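Local coordinates for protein homocysteine S-methyltransferase (PDB 5DMM) that catalyses methyl transfer from S-methylmethionine, or less efficiently S-adenosylmethionine, to homocysteine, yielding methionine with the help of a zinc ion, at residues A[28-33]-A[52-57]; A[66-71]-A[97-102]; A[227-232]-A[294-299]. One frame throughout, in Å; residues are numbered along the deposited sequence.

Interaction 1. Residues A[28-33]-A[52-57]; sequences EARGCN and REVHLD
Arg30 sets off toward the helix of Glu53 and Asp57 with CG anti to its own carbonyl carbon (chi1 -64°), and the chain then runs extended from CG to NE, so that the guanidinium is delivered about a full side-chain length away from its backbone. Asp57 comes to meet it with CG swung anti to the backbone N (chi1 -152°), which places OD2 at the edge of the guanidinium, near its plane, 2.7 Å from Arg30 NH2. The two flat groups are turned steeply against each other, 79° between their planes, and one carboxylate oxygen does the gripping. Glu53 relates to the same cation differently. Its CB lies over one guanidinium face, and its OE1 comes within 3.4 Å of Arg30 NH1 from well outside the plane, a pairing of charges at which no N-H is aimed. Val54 adds a methyl, with CG2 4.1 Å from Arg30 NE. The backbone turns here through a Schellman motif that ends helix 24-29: Gly31, at positive phi, is its C-prime residue, with Gly31 N bonded to Glu28 O and Cys32 N to Leu27 O. Arg30 is thus the first residue to leave helical angles, and from that corner it spans to helix 48-61 on the outside of a TIM barrel. The charges extend further. Arg52 NH2 makes a long salt bridge, 3.6 Å, to Glu53 OE2, and Glu26 of helix 24-29 makes another through OE1 to Arg30 NH2. Glu26 OE1 also lies close to Asp57 OD2, two like charges whose closeness the shared Arg30 NH2 probably helps to offset. Below the polar layer, Val54 is buried against Met23 and Leu27, while His55 and Leu56 of the same turn pack on helix 85-109.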
ATOM      1  N   GLU A  28      11.604  -9.156 -11.598  1.00 20.21           N
ATOM      2  CA  GLU A  28      11.656 -10.224 -12.590  1.00 26.11           C
ATOM      3  C   GLU A  28      12.364  -9.808 -13.882  1.00 26.43           C
ATOM      4  O   GLU A  28      13.123 -10.595 -14.465  1.00 22.02           O
ATOM      5  CB  GLU A  28      10.242 -10.705 -12.906  1.00 31.12           C
ATOM      6  CG  GLU A  28       9.582 -11.434 -11.756  1.00 35.34           C
ATOM      7  CD  GLU A  28       8.309 -12.120 -12.184  1.00 46.31           C
ATOM      8  OE1 GLU A  28       7.652 -11.608 -13.118  1.00 50.10           O
ATOM      9  OE2 GLU A  28       7.975 -13.175 -11.597  1.00 56.13           O
ATOM     10  N   ALA A  29      12.113  -8.582 -14.337  1.00 25.39           N
ATOM     11  CA  ALA A  29      12.804  -8.059 -15.514  1.00 22.95           C
ATOM     12  C   ALA A  29      14.318  -8.016 -15.295  1.00 23.55           C
ATOM     13  O   ALA A  29      15.091  -8.158 -16.241  1.00 23.14           O
ATOM     14  CB  ALA A  29      12.283  -6.668 -15.867  1.00 21.43           C
ATOM     15  N   ARG A  30      14.737  -7.825 -14.045  1.00 22.59           N
ATOM     16  CA  ARG A  30      16.152  -7.736 -13.711  1.00 22.52           C
ATOM     17  C   ARG A  30      16.742  -9.106 -13.379  1.00 25.02           C
ATOM     18  O   ARG A  30      17.898  -9.208 -12.977  1.00 27.72           O
ATOM     19  CB  ARG A  30      16.359  -6.749 -12.555  1.00 21.93           C
ATOM     20  CG  ARG A  30      15.962  -5.302 -12.945  1.00 24.73           C
ATOM     21  CD  ARG A  30      16.115  -4.280 -11.813  1.00 30.64           C
ATOM     22  NE  ARG A  30      15.400  -3.030 -12.103  1.00 34.52           N
ATOM     23  CZ  ARG A  30      15.971  -1.912 -12.553  1.00 31.45           C
ATOM     24  NH1 ARG A  30      17.278  -1.865 -12.759  1.00 31.46           N
ATOM     25  NH2 ARG A  30      15.234  -0.836 -12.796  1.00 33.40           N
ATOM     26  N   GLY A  31      15.951 -10.157 -13.568  1.00 25.04           N
ATOM     27  CA  GLY A  31      16.448 -11.518 -13.442  1.00 25.44           C
ATOM     28  C   GLY A  31      16.007 -12.317 -12.229  1.00 24.90           C
ATOM     29  O   GLY A  31      16.384 -13.479 -12.070  1.00 26.22           O
ATOM     30  N   CYS A  32      15.207 -11.714 -11.362  1.00 19.77           N
ATOM     31  CA  CYS A  32      14.759 -12.405 -10.155  1.00 26.55           C
ATOM     32  C   CYS A  32      13.735 -13.501 -10.412  1.00 29.09           C
ATOM     33  O   CYS A  32      12.803 -13.332 -11.196  1.00 31.48           O
ATOM     34  CB  CYS A  32      14.175 -11.400  -9.170  1.00 29.14           C
ATOM     35  SG  CYS A  32      15.433 -10.429  -8.363  1.00 29.58           S
ATOM     36  N   ASN A  33      13.915 -14.628  -9.731  1.00 29.84           N
ATOM     37  CA  ASN A  33      12.899 -15.669  -9.704  1.00 39.50           C
ATOM     38  C   ASN A  33      12.097 -15.558  -8.421  1.00 40.12           C
ATOM     39  O   ASN A  33      12.608 -15.831  -7.335  1.00 40.84           O
ATOM     40  CB  ASN A  33      13.524 -17.062  -9.826  1.00 39.72           C
ATOM     41  CG  ASN A  33      12.546 -18.169  -9.471  1.00 48.60           C
ATOM     42  OD1 ASN A  33      12.705 -18.851  -8.456  1.00 51.17           O
ATOM     43  ND2 ASN A  33      11.520 -18.346 -10.298  1.00 52.96           N
ATOM     44  N   ARG A  52      16.027  -1.544  -3.956  1.00 17.56           N
ATOM     45  CA  ARG A  52      16.363  -0.126  -3.897  1.00 15.69           C
ATOM     46  C   ARG A  52      16.350   0.494  -5.299  1.00 18.33           C
ATOM     47  O   ARG A  52      15.857   1.613  -5.485  1.00 19.19           O
ATOM     48  CB  ARG A  52      17.733   0.059  -3.236  1.00 21.55           C
ATOM     49  CG  ARG A  52      18.223   1.492  -3.107  1.00 20.83           C
ATOM     50  CD  ARG A  52      19.761   1.505  -3.076  1.00 28.77           C
ATOM     51  NE  ARG A  52      20.293   1.139  -4.396  1.00 37.51           N
ATOM     52  CZ  ARG A  52      21.337   0.338  -4.619  1.00 41.25           C
ATOM     53  NH1 ARG A  52      22.011  -0.206  -3.613  1.00 41.49           N
ATOM     54  NH2 ARG A  52      21.711   0.080  -5.865  1.00 42.96           N
ATOM     55  N   GLU A  53      16.882  -0.239  -6.278  1.00 19.09           N
ATOM     56  CA  GLU A  53      16.905   0.235  -7.662  1.00 17.63           C
ATOM     57  C   GLU A  53      15.486   0.433  -8.206  1.00 18.52           C
ATOM     58  O   GLU A  53      15.207   1.402  -8.916  1.00 19.56           O
ATOM     59  CB  GLU A  53      17.693  -0.737  -8.545  1.00 21.72           C
ATOM     60  CG  GLU A  53      19.204  -0.640  -8.338  1.00 26.34           C
ATOM     61  CD  GLU A  53      20.008  -1.629  -9.185  1.00 34.42           C
ATOM     62  OE1 GLU A  53      19.500  -2.065 -10.243  1.00 43.64           O
ATOM     63  OE2 GLU A  53      21.150  -1.969  -8.785  1.00 34.94           O
ATOM     64  N   VAL A  54      14.585  -0.489  -7.882  1.00 16.56           N
ATOM     65  CA  VAL A  54      13.212  -0.362  -8.363  1.00 17.13           C
ATOM     66  C   VAL A  54      12.519   0.844  -7.731  1.00 15.73           C
ATOM     67  O   VAL A  54      11.787   1.570  -8.415  1.00 14.30           O
ATOM     68  CB  VAL A  54      12.391  -1.631  -8.086  1.00 16.44           C
ATOM     69  CG1 VAL A  54      10.922  -1.383  -8.450  1.00 17.73           C
ATOM     70  CG2 VAL A  54      12.954  -2.802  -8.881  1.00 17.30           C
ATOM     71  N   HIS A  55      12.751   1.071  -6.439  1.00 15.00           N
ATOM     72  CA  HIS A  55      12.179   2.259  -5.797  1.00 17.99           C
ATOM     73  C   HIS A  55      12.702   3.528  -6.491  1.00 16.00           C
ATOM     74  O   HIS A  55      11.955   4.472  -6.762  1.00 14.66           O
ATOM     75  CB  HIS A  55      12.512   2.298  -4.301  1.00 17.43           C
ATOM     76  CG  HIS A  55      11.765   1.294  -3.474  1.00 16.38           C
ATOM     77  ND1 HIS A  55      10.395   1.162  -3.514  1.00 15.94           N
ATOM     78  CD2 HIS A  55      12.203   0.393  -2.561  1.00 14.80           C
ATOM     79  CE1 HIS A  55      10.020   0.218  -2.664  1.00 15.46           C
ATOM     80  NE2 HIS A  55      11.098  -0.259  -2.071  1.00 13.87           N
ATOM     81  N   LEU A  56      13.996   3.538  -6.798  1.00 16.98           N
ATOM     82  CA  LEU A  56      14.597   4.688  -7.466  1.00 17.25           C
ATOM     83  C   LEU A  56      13.981   4.872  -8.855  1.00 18.91           C
ATOM     84  O   LEU A  56      13.688   5.993  -9.277  1.00 17.44           O
ATOM     85  CB  LEU A  56      16.113   4.520  -7.565  1.00 17.76           C
ATOM     86  CG  LEU A  56      16.858   5.602  -8.353  1.00 20.45           C
ATOM     87  CD1 LEU A  56      16.665   6.976  -7.709  1.00 20.84           C
ATOM     88  CD2 LEU A  56      18.345   5.246  -8.481  1.00 20.03           C
ATOM     89  N   ASP A  57      13.780   3.758  -9.549  1.00 15.91           N
ATOM     90  CA  ASP A  57      13.101   3.738 -10.848  1.00 19.28           C
ATOM     91  C   ASP A  57      11.729   4.428 -10.808  1.00 18.50           C
ATOM     92  O   ASP A  57      11.364   5.217 -11.698  1.00 17.33           O
ATOM     93  CB  ASP A  57      12.933   2.286 -11.290  1.00 20.56           C
ATOM     94  CG  ASP A  57      12.885   2.125 -12.782  1.00 33.62           C
ATOM     95  OD1 ASP A  57      12.321   3.006 -13.473  1.00 36.48           O
ATOM     96  OD2 ASP A  57      13.414   1.097 -13.264  1.00 38.57           O
TER

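Interaction 2. Residues A[66-71]-A[97-102]; sequences AITASY and ELARKA. With HCS (2-amino-4-mercapto-butyric acid), chain F.
Ala99 pushes its single methyl from helix 85-109 against the end of strand 65-67, where Ala66 CB meets it at 4.3 Å and Thr68 CG2 at 4.2 Å. Small groups let the two backbones close in: the alpha carbons of Thr68 and Ala99 are 6.5 Å apart, and Val118 of the next strand packs on both residues. This tight, buried patch is purely apolar. Across the helix, away from the strand, things are looser; Lys101 NZ makes a weak bond to Glu97 OE2, 3.4 Å long, and Lys101 and Arg100 are exposed. While the methyl of Thr68 faces the helix, its OG1 donates to Ser70 OG (2.8 Å) and accepts from Ser121 N; Ser70 OG in turn reaches Ser121 O, so the loop after the strand is tied down by a closed run of polar bonds. That fixed loop carries Tyr71, whose ring is thrown anti to the backbone N (chi1 179°) and lies flat beneath the homocysteine, with the ligand's CG 3.8 Å above its centre in a CH-pi contact. On the strand itself Ile67 points away from the helix and brings CG2 to 3.5 Å from the ligand's OXT. A leucine in place of Tyr71 would probably lose this flat floor, leaving the homocysteine chain freer to shift and Glu134 OE2 without its hydroxyl partner. The chemistry is two-sided: methyls hold strand and helix together from behind, while an aromatic face and an aliphatic branch shape the pocket in front for the substrate's methylene chain and carboxylate.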
ATOM      1  N   ALA A  66       6.834   5.872  -2.317  1.00 14.35           N
ATOM      2  CA  ALA A  66       7.185   4.474  -2.499  1.00 14.68           C
ATOM      3  C   ALA A  66       6.443   3.594  -1.502  1.00 17.66           C
ATOM      4  O   ALA A  66       6.292   3.963  -0.337  1.00 18.97           O
ATOM      5  CB  ALA A  66       8.703   4.269  -2.346  1.00 14.50           C
ATOM      6  N   ILE A  67       5.988   2.429  -1.946  1.00 15.90           N
ATOM      7  CA  ILE A  67       5.374   1.473  -1.021  1.00 12.90           C
ATOM      8  C   ILE A  67       6.356   0.330  -0.791  1.00 15.67           C
ATOM      9  O   ILE A  67       6.796  -0.295  -1.741  1.00 14.86           O
ATOM     10  CB  ILE A  67       4.037   0.934  -1.551  1.00 17.69           C
ATOM     11  CG1 ILE A  67       3.072   2.104  -1.773  1.00 16.32           C
ATOM     12  CG2 ILE A  67       3.444  -0.088  -0.571  1.00 15.00           C
ATOM     13  CD1 ILE A  67       1.732   1.731  -2.418  1.00 19.01           C
ATOM     14  N   THR A  68       6.694   0.067   0.470  1.00 13.96           N
ATOM     15  CA  THR A  68       7.765  -0.894   0.789  1.00 13.30           C
ATOM     16  C   THR A  68       7.382  -2.328   0.437  1.00 16.06           C
ATOM     17  O   THR A  68       6.200  -2.658   0.284  1.00 16.80           O
ATOM     18  CB  THR A  68       8.152  -0.830   2.276  1.00 10.86           C
ATOM     19  OG1 THR A  68       7.008  -1.136   3.091  1.00 14.19           O
ATOM     20  CG2 THR A  68       8.663   0.562   2.626  1.00 14.74           C
ATOM     21  N   ALA A  69       8.398  -3.185   0.311  1.00 14.56           N
ATOM     22  CA  ALA A  69       8.175  -4.583  -0.053  1.00 15.14           C
ATOM     23  C   ALA A  69       7.811  -5.448   1.152  1.00 16.74           C
ATOM     24  O   ALA A  69       8.409  -6.507   1.356  1.00 24.10           O
ATOM     25  CB  ALA A  69       9.421  -5.141  -0.740  1.00 19.15           C
ATOM     26  N   SER A  70       6.854  -4.996   1.965  1.00 14.08           N
ATOM     27  CA  SER A  70       6.535  -5.689   3.215  1.00 18.11           C
ATOM     28  C   SER A  70       5.128  -6.287   3.226  1.00 15.08           C
ATOM     29  O   SER A  70       4.637  -6.686   4.275  1.00 15.67           O
ATOM     30  CB  SER A  70       6.687  -4.736   4.404  1.00 19.32           C
ATOM     31  OG  SER A  70       6.008  -3.511   4.155  1.00 16.88           O
ATOM     32  N   TYR A  71       4.480  -6.323   2.067  1.00 17.69           N
ATOM     33  CA  TYR A  71       3.093  -6.791   1.956  1.00 15.62           C
ATOM     34  C   TYR A  71       2.853  -8.165   2.590  1.00 19.78           C
ATOM     35  O   TYR A  71       1.793  -8.415   3.199  1.00 15.04           O
ATOM     36  CB  TYR A  71       2.701  -6.835   0.482  1.00 17.64           C
ATOM     37  CG  TYR A  71       1.298  -7.332   0.211  1.00 16.26           C
ATOM     38  CD1 TYR A  71       0.196  -6.542   0.506  1.00 19.25           C
ATOM     39  CD2 TYR A  71       1.083  -8.587  -0.353  1.00 19.57           C
ATOM     40  CE1 TYR A  71      -1.085  -6.985   0.252  1.00 17.37           C
ATOM     41  CE2 TYR A  71      -0.195  -9.040  -0.612  1.00 20.93           C
ATOM     42  CZ  TYR A  71      -1.274  -8.231  -0.316  1.00 19.03           C
ATOM     43  OH  TYR A  71      -2.551  -8.676  -0.570  1.00 21.60           O
ATOM     44  N   GLU A  97      14.188   0.863   4.934  1.00 15.67           N
ATOM     45  CA  GLU A  97      15.516   1.420   4.746  1.00 17.25           C
ATOM     46  C   GLU A  97      15.865   1.538   3.258  1.00 15.36           C
ATOM     47  O   GLU A  97      16.413   2.548   2.827  1.00 17.53           O
ATOM     48  CB  GLU A  97      16.549   0.552   5.477  1.00 20.39           C
ATOM     49  CG  GLU A  97      17.974   1.051   5.410  1.00 27.23           C
ATOM     50  CD  GLU A  97      18.955   0.035   5.996  1.00 38.58           C
ATOM     51  OE1 GLU A  97      18.616  -0.610   7.018  1.00 42.40           O
ATOM     52  OE2 GLU A  97      20.054  -0.141   5.421  1.00 50.25           O
ATOM     53  N   LEU A  98      15.533   0.513   2.478  1.00 15.17           N
ATOM     54  CA  LEU A  98      15.882   0.510   1.054  1.00 17.40           C
ATOM     55  C   LEU A  98      15.092   1.568   0.299  1.00 16.08           C
ATOM     56  O   LEU A  98      15.615   2.189  -0.625  1.00 14.34           O
ATOM     57  CB  LEU A  98      15.639  -0.862   0.429  1.00 15.64           C
ATOM     58  CG  LEU A  98      16.560  -1.978   0.923  1.00 15.28           C
ATOM     59  CD1 LEU A  98      16.028  -3.329   0.471  1.00 18.61           C
ATOM     60  CD2 LEU A  98      17.976  -1.748   0.373  1.00 18.95           C
ATOM     61  N   ALA A  99      13.842   1.791   0.693  1.00 14.82           N
ATOM     62  CA  ALA A  99      13.064   2.843   0.047  1.00 16.11           C
ATOM     63  C   ALA A  99      13.601   4.218   0.448  1.00 16.01           C
ATOM     64  O   ALA A  99      13.639   5.147  -0.368  1.00 16.55           O
ATOM     65  CB  ALA A  99      11.561   2.721   0.402  1.00 14.21           C
ATOM     66  N   ARG A 100      14.007   4.356   1.708  1.00 14.30           N
ATOM     67  CA  ARG A 100      14.558   5.626   2.170  1.00 15.55           C
ATOM     68  C   ARG A 100      15.891   5.906   1.468  1.00 18.09           C
ATOM     69  O   ARG A 100      16.191   7.055   1.134  1.00 18.23           O
ATOM     70  CB  ARG A 100      14.733   5.619   3.693  1.00 16.25           C
ATOM     71  CG  ARG A 100      13.413   5.523   4.469  1.00 17.21           C
ATOM     72  CD  ARG A 100      13.674   5.488   5.964  1.00 23.66           C
ATOM     73  NE  ARG A 100      14.334   6.717   6.386  1.00 30.82           N
ATOM     74  CZ  ARG A 100      15.012   6.870   7.517  1.00 37.64           C
ATOM     75  NH1 ARG A 100      15.144   5.858   8.367  1.00 39.21           N
ATOM     76  NH2 ARG A 100      15.565   8.044   7.794  1.00 40.07           N
ATOM     77  N   LYS A 101      16.678   4.854   1.243  1.00 18.37           N
ATOM     78  CA  LYS A 101      17.944   4.995   0.520  1.00 19.63           C
ATOM     79  C   LYS A 101      17.707   5.442  -0.917  1.00 22.02           C
ATOM     80  O   LYS A 101      18.451   6.270  -1.432  1.00 23.36           O
ATOM     81  CB  LYS A 101      18.737   3.683   0.523  1.00 17.62           C
ATOM     82  CG  LYS A 101      19.265   3.247   1.892  1.00 28.27           C
ATOM     83  CD  LYS A 101      20.436   4.089   2.356  1.00 31.65           C
ATOM     84  CE  LYS A 101      21.085   3.493   3.605  1.00 40.87           C
ATOM     85  NZ  LYS A 101      21.568   2.096   3.387  1.00 41.18           N
ATOM     86  N   ALA A 102      16.674   4.896  -1.560  1.00 17.24           N
ATOM     87  CA  ALA A 102      16.325   5.311  -2.918  1.00 17.60           C
ATOM     88  C   ALA A 102      15.873   6.777  -2.965  1.00 16.99           C
ATOM     89  O   ALA A 102      16.162   7.496  -3.926  1.00 16.46           O
ATOM     90  CB  ALA A 102      15.241   4.409  -3.496  1.00 19.08           C
TER
HETATM   91  N   HCS F 505       2.413  -5.794  -2.472  0.82 37.06           N
HETATM   92  CA  HCS F 505       1.626  -4.798  -3.173  0.82 36.38           C
HETATM   93  CB  HCS F 505       0.144  -5.111  -3.005  0.82 34.42           C
HETATM   94  CG  HCS F 505      -0.198  -6.471  -3.602  0.82 35.27           C
HETATM   95  SD  HCS F 505      -1.996  -6.658  -3.689  0.82 38.40           S
HETATM   96  C   HCS F 505       1.917  -3.441  -2.605  0.82 34.89           C
HETATM   97  OXT HCS F 505       2.718  -3.353  -1.650  0.82 25.42           O
HETATM   98  O   HCS F 505       1.348  -2.448  -3.109  0.82 35.94           O

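Interaction 3. Residues A[227-232]-A[294-299]; sequences INCIAL and GCCRTT. With ZN (zinc ion), chain B; HCS (2-amino-4-mercapto-butyric acid), chain F; BME (beta-mercaptoethanol), chain E.
Cys229 and Cys295 approach the zinc ion from different loops and face each other across it, their sulfurs subtending about 134° at the metal. Cys295 SG binds at 2.0 Å and Cys229 SG at 2.5 Å, an uneven pair. Cys229 has SG anti to its backbone N (chi1 -157°), which swings the sulfur beyond the end of strand 222-228 toward the ion, and its CB lies alongside Cys295 SG at 3.7 Å. The homocysteine thiol comes in from a third side: its SD stands 2.8 Å from the zinc and 3.6 Å from Cys229 SG, so substrate sulfur and protein sulfurs crowd round one metal. Cys296 also brings its sulfur to the metal's side, SG 3.2 Å from the zinc ion, too long for a bond. Its SG is joined through a disulfide to S2 of a beta-mercaptoethanol, probably from the crystallisation liquor, whose O1 accepts a hydrogen bond from Arg297 N. The disulfide probably keeps Cys296, a predicted third zinc-binding cysteine, from binding the metal here. Asn228 lies beside the site with ND2 3.8 Å from Cys295 SG, while its OD1 is held by Ser194 OG and Thr169 N. The loop bearing Cys295 and Cys296 is braced by a type II beta turn from Cys295 to Thr298, in which Cys295 O takes both Thr298 N and Thr298 OG1, the latter at 2.6 Å with the donor tilted 19° from the carbonyl plane. Gly294 matters here, since a beta carbon on it would run into that hydroxyl. At the C-terminal ends of barrel strands, Cys229 and Cys295 bind here and with Cys296, as predicted, make up the three-cysteine zinc site of TIM-barrel homocysteine methyltransferases, where the metal activates the substrate thiol.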
ATOM      1  N   ILE A 227      -9.160   2.150  -2.974  1.00 14.26           N
ATOM      2  CA  ILE A 227      -9.213   0.801  -3.520  1.00 14.25           C
ATOM      3  C   ILE A 227      -7.902   0.443  -4.223  1.00 15.16           C
ATOM      4  O   ILE A 227      -7.233   1.302  -4.800  1.00 15.30           O
ATOM      5  CB  ILE A 227     -10.390   0.660  -4.509  1.00 16.08           C
ATOM      6  CG1 ILE A 227     -10.271   1.739  -5.584  1.00 16.53           C
ATOM      7  CG2 ILE A 227     -11.722   0.764  -3.760  1.00 18.61           C
ATOM      8  CD1 ILE A 227     -11.282   1.615  -6.735  1.00 18.49           C
ATOM      9  N   ASN A 228      -7.515  -0.825  -4.161  1.00 14.67           N
ATOM     10  CA  ASN A 228      -6.357  -1.273  -4.921  1.00 17.02           C
ATOM     11  C   ASN A 228      -6.494  -2.743  -5.280  1.00 21.75           C
ATOM     12  O   ASN A 228      -7.338  -3.445  -4.724  1.00 21.22           O
ATOM     13  CB  ASN A 228      -5.056  -1.029  -4.138  1.00 15.03           C
ATOM     14  CG  ASN A 228      -4.904  -1.965  -2.939  1.00 17.28           C
ATOM     15  OD1 ASN A 228      -5.602  -1.822  -1.931  1.00 18.35           O
ATOM     16  ND2 ASN A 228      -3.968  -2.914  -3.039  1.00 16.70           N
ATOM     17  N   CYS A 229      -5.663  -3.193  -6.211  1.00 18.86           N
ATOM     18  CA  CYS A 229      -5.668  -4.584  -6.655  1.00 19.70           C
ATOM     19  C   CYS A 229      -7.038  -4.969  -7.198  1.00 24.92           C
ATOM     20  O   CYS A 229      -7.552  -6.048  -6.936  1.00 27.76           O
ATOM     21  CB  CYS A 229      -5.249  -5.508  -5.512  1.00 25.03           C
ATOM     22  SG  CYS A 229      -4.589  -7.099  -6.084  1.00 50.31           S
ATOM     23  N   ILE A 230      -7.620  -4.056  -7.966  1.00 22.33           N
ATOM     24  CA  ILE A 230      -8.937  -4.245  -8.562  1.00 24.70           C
ATOM     25  C   ILE A 230      -8.809  -4.024 -10.072  1.00 22.67           C
ATOM     26  O   ILE A 230      -7.873  -3.362 -10.522  1.00 23.81           O
ATOM     27  CB  ILE A 230      -9.968  -3.271  -7.937  1.00 26.51           C
ATOM     28  CG1 ILE A 230     -11.377  -3.479  -8.501  1.00 30.88           C
ATOM     29  CG2 ILE A 230      -9.525  -1.824  -8.145  1.00 21.96           C
ATOM     30  CD1 ILE A 230     -12.400  -2.488  -7.937  1.00 27.81           C
ATOM     31  N   ALA A 231      -9.727  -4.595 -10.852  1.00 24.50           N
ATOM     32  CA  ALA A 231      -9.699  -4.449 -12.307  1.00 28.39           C
ATOM     33  C   ALA A 231      -9.924  -3.005 -12.729  1.00 28.74           C
ATOM     34  O   ALA A 231     -10.716  -2.292 -12.114  1.00 25.59           O
ATOM     35  CB  ALA A 231     -10.745  -5.347 -12.950  1.00 30.20           C
ATOM     36  N   LEU A 232      -9.238  -2.582 -13.787  1.00 26.87           N
ATOM     37  CA  LEU A 232      -9.380  -1.226 -14.296  1.00 26.62           C
ATOM     38  C   LEU A 232     -10.836  -0.828 -14.505  1.00 26.96           C
ATOM     39  O   LEU A 232     -11.250   0.259 -14.103  1.00 27.59           O
ATOM     40  CB  LEU A 232      -8.627  -1.061 -15.615  1.00 29.58           C
ATOM     41  CG  LEU A 232      -7.264  -0.375 -15.563  1.00 30.50           C
ATOM     42  CD1 LEU A 232      -6.746  -0.167 -16.984  1.00 30.38           C
ATOM     43  CD2 LEU A 232      -7.333   0.949 -14.807  1.00 30.63           C
ATOM     44  N   GLY A 294      -0.267   2.316  -9.297  1.00 14.71           N
ATOM     45  CA  GLY A 294      -0.582   1.044  -9.927  1.00 15.27           C
ATOM     46  C   GLY A 294      -0.369  -0.134  -9.003  1.00 13.32           C
ATOM     47  O   GLY A 294       0.435  -0.078  -8.070  1.00 15.83           O
ATOM     48  N   CYS A 295      -1.087  -1.217  -9.269  1.00 14.68           N
ATOM     49  CA  CYS A 295      -0.920  -2.445  -8.506  1.00 19.08           C
ATOM     50  C   CYS A 295      -0.351  -3.539  -9.429  1.00 20.67           C
ATOM     51  O   CYS A 295       0.636  -3.306 -10.132  1.00 17.19           O
ATOM     52  CB  CYS A 295      -2.255  -2.863  -7.870  1.00 17.46           C
ATOM     53  SG  CYS A 295      -2.128  -3.707  -6.251  1.00 29.10           S
ATOM     54  N   CYS A 296      -0.981  -4.707  -9.452  1.00 19.58           N
ATOM     55  CA  CYS A 296      -0.412  -5.884 -10.121  1.00 24.68           C
ATOM     56  C   CYS A 296      -0.147  -5.668 -11.600  1.00 24.46           C
ATOM     57  O   CYS A 296      -0.994  -5.150 -12.331  1.00 23.63           O
ATOM     58  CB  CYS A 296      -1.327  -7.101  -9.942  1.00 30.21           C
ATOM     59  SG  CYS A 296      -1.259  -7.873  -8.301  1.00 46.35           S
ATOM     60  N   ARG A 297       1.061  -6.051 -12.009  1.00 26.26           N
ATOM     61  CA  ARG A 297       1.518  -6.024 -13.403  1.00 27.70           C
ATOM     62  C   ARG A 297       1.755  -4.614 -13.942  1.00 23.11           C
ATOM     63  O   ARG A 297       2.064  -4.438 -15.120  1.00 25.41           O
ATOM     64  CB  ARG A 297       0.539  -6.782 -14.306  1.00 29.09           C
ATOM     65  CG  ARG A 297       0.401  -8.249 -13.921  1.00 36.22           C
ATOM     66  CD  ARG A 297      -0.510  -9.007 -14.862  1.00 42.18           C
ATOM     67  NE  ARG A 297      -1.780  -8.320 -15.066  1.00 47.73           N
ATOM     68  CZ  ARG A 297      -2.816  -8.379 -14.233  1.00 44.46           C
ATOM     69  NH1 ARG A 297      -3.926  -7.710 -14.516  1.00 44.48           N
ATOM     70  NH2 ARG A 297      -2.743  -9.096 -13.118  1.00 40.14           N
ATOM     71  N   THR A 298       1.635  -3.606 -13.082  1.00 18.12           N
ATOM     72  CA  THR A 298       2.032  -2.263 -13.479  1.00 16.51           C
ATOM     73  C   THR A 298       3.536  -2.120 -13.319  1.00 18.01           C
ATOM     74  O   THR A 298       4.194  -2.909 -12.635  1.00 19.58           O
ATOM     75  CB  THR A 298       1.310  -1.175 -12.673  1.00 16.77           C
ATOM     76  OG1 THR A 298       1.714  -1.243 -11.301  1.00 19.75           O
ATOM     77  CG2 THR A 298      -0.188  -1.374 -12.784  1.00 16.39           C
ATOM     78  N   THR A 299       4.084  -1.123 -13.996  1.00 16.50           N
ATOM     79  CA  THR A 299       5.519  -0.911 -14.038  1.00 14.64           C
ATOM     80  C   THR A 299       5.736   0.605 -14.011  1.00 14.78           C
ATOM     81  O   THR A 299       4.762   1.373 -14.036  1.00 13.81           O
ATOM     82  CB  THR A 299       6.145  -1.526 -15.320  1.00 18.45           C
ATOM     83  OG1 THR A 299       5.839  -0.681 -16.426  1.00 17.68           O
ATOM     84  CG2 THR A 299       5.607  -2.920 -15.602  1.00 16.33           C
TER
HETATM   85 ZN    ZN B 501      -2.491  -5.675  -6.291  0.57 51.12          ZN
HETATM   86  N   HCS F 505       2.413  -5.794  -2.472  0.82 37.06           N
HETATM   87  CA  HCS F 505       1.626  -4.798  -3.173  0.82 36.38           C
HETATM   88  CB  HCS F 505       0.144  -5.111  -3.005  0.82 34.42           C
HETATM   89  CG  HCS F 505      -0.198  -6.471  -3.602  0.82 35.27           C
HETATM   90  SD  HCS F 505      -1.996  -6.658  -3.689  0.82 38.40           S
HETATM   91  C   HCS F 505       1.917  -3.441  -2.605  0.82 34.89           C
HETATM   92  OXT HCS F 505       2.718  -3.353  -1.650  0.82 25.42           O
HETATM   93  O   HCS F 505       1.348  -2.448  -3.109  0.82 35.94           O
HETATM   94  C1  BME E 504       2.784  -8.211  -9.081  1.00 38.00           C
HETATM   95  C2  BME E 504       1.339  -8.636  -8.847  1.00 30.56           C
HETATM   96  O1  BME E 504       2.972  -7.801 -10.417  1.00 21.32           O
HETATM   97  S2  BME E 504       0.586  -7.755  -7.451  1.00 62.55           S

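In the fold
The three contacts follow one another along the chain, each closing before the next opens, and all lie in one TIM barrel. Interactions 1 and 2 are neighbours, their centres 12 Å apart: helix 48-61 leads straight into strand 65-67, and His55 and Arg52 pack on Ala102 of helix 85-109. Interaction 3 lies about 18 Å from each of the others, centre to centre, and touches neither. Even so, strands 65-67 and 222-228 belong to the same parallel sheet, and interactions 2 and 3 both touch the homocysteine, one mainly along its carbon chain and carboxylate, the other at its sulfur. The outer helical layer thus carries interaction 1, while substrate and zinc are gripped at the strand ends.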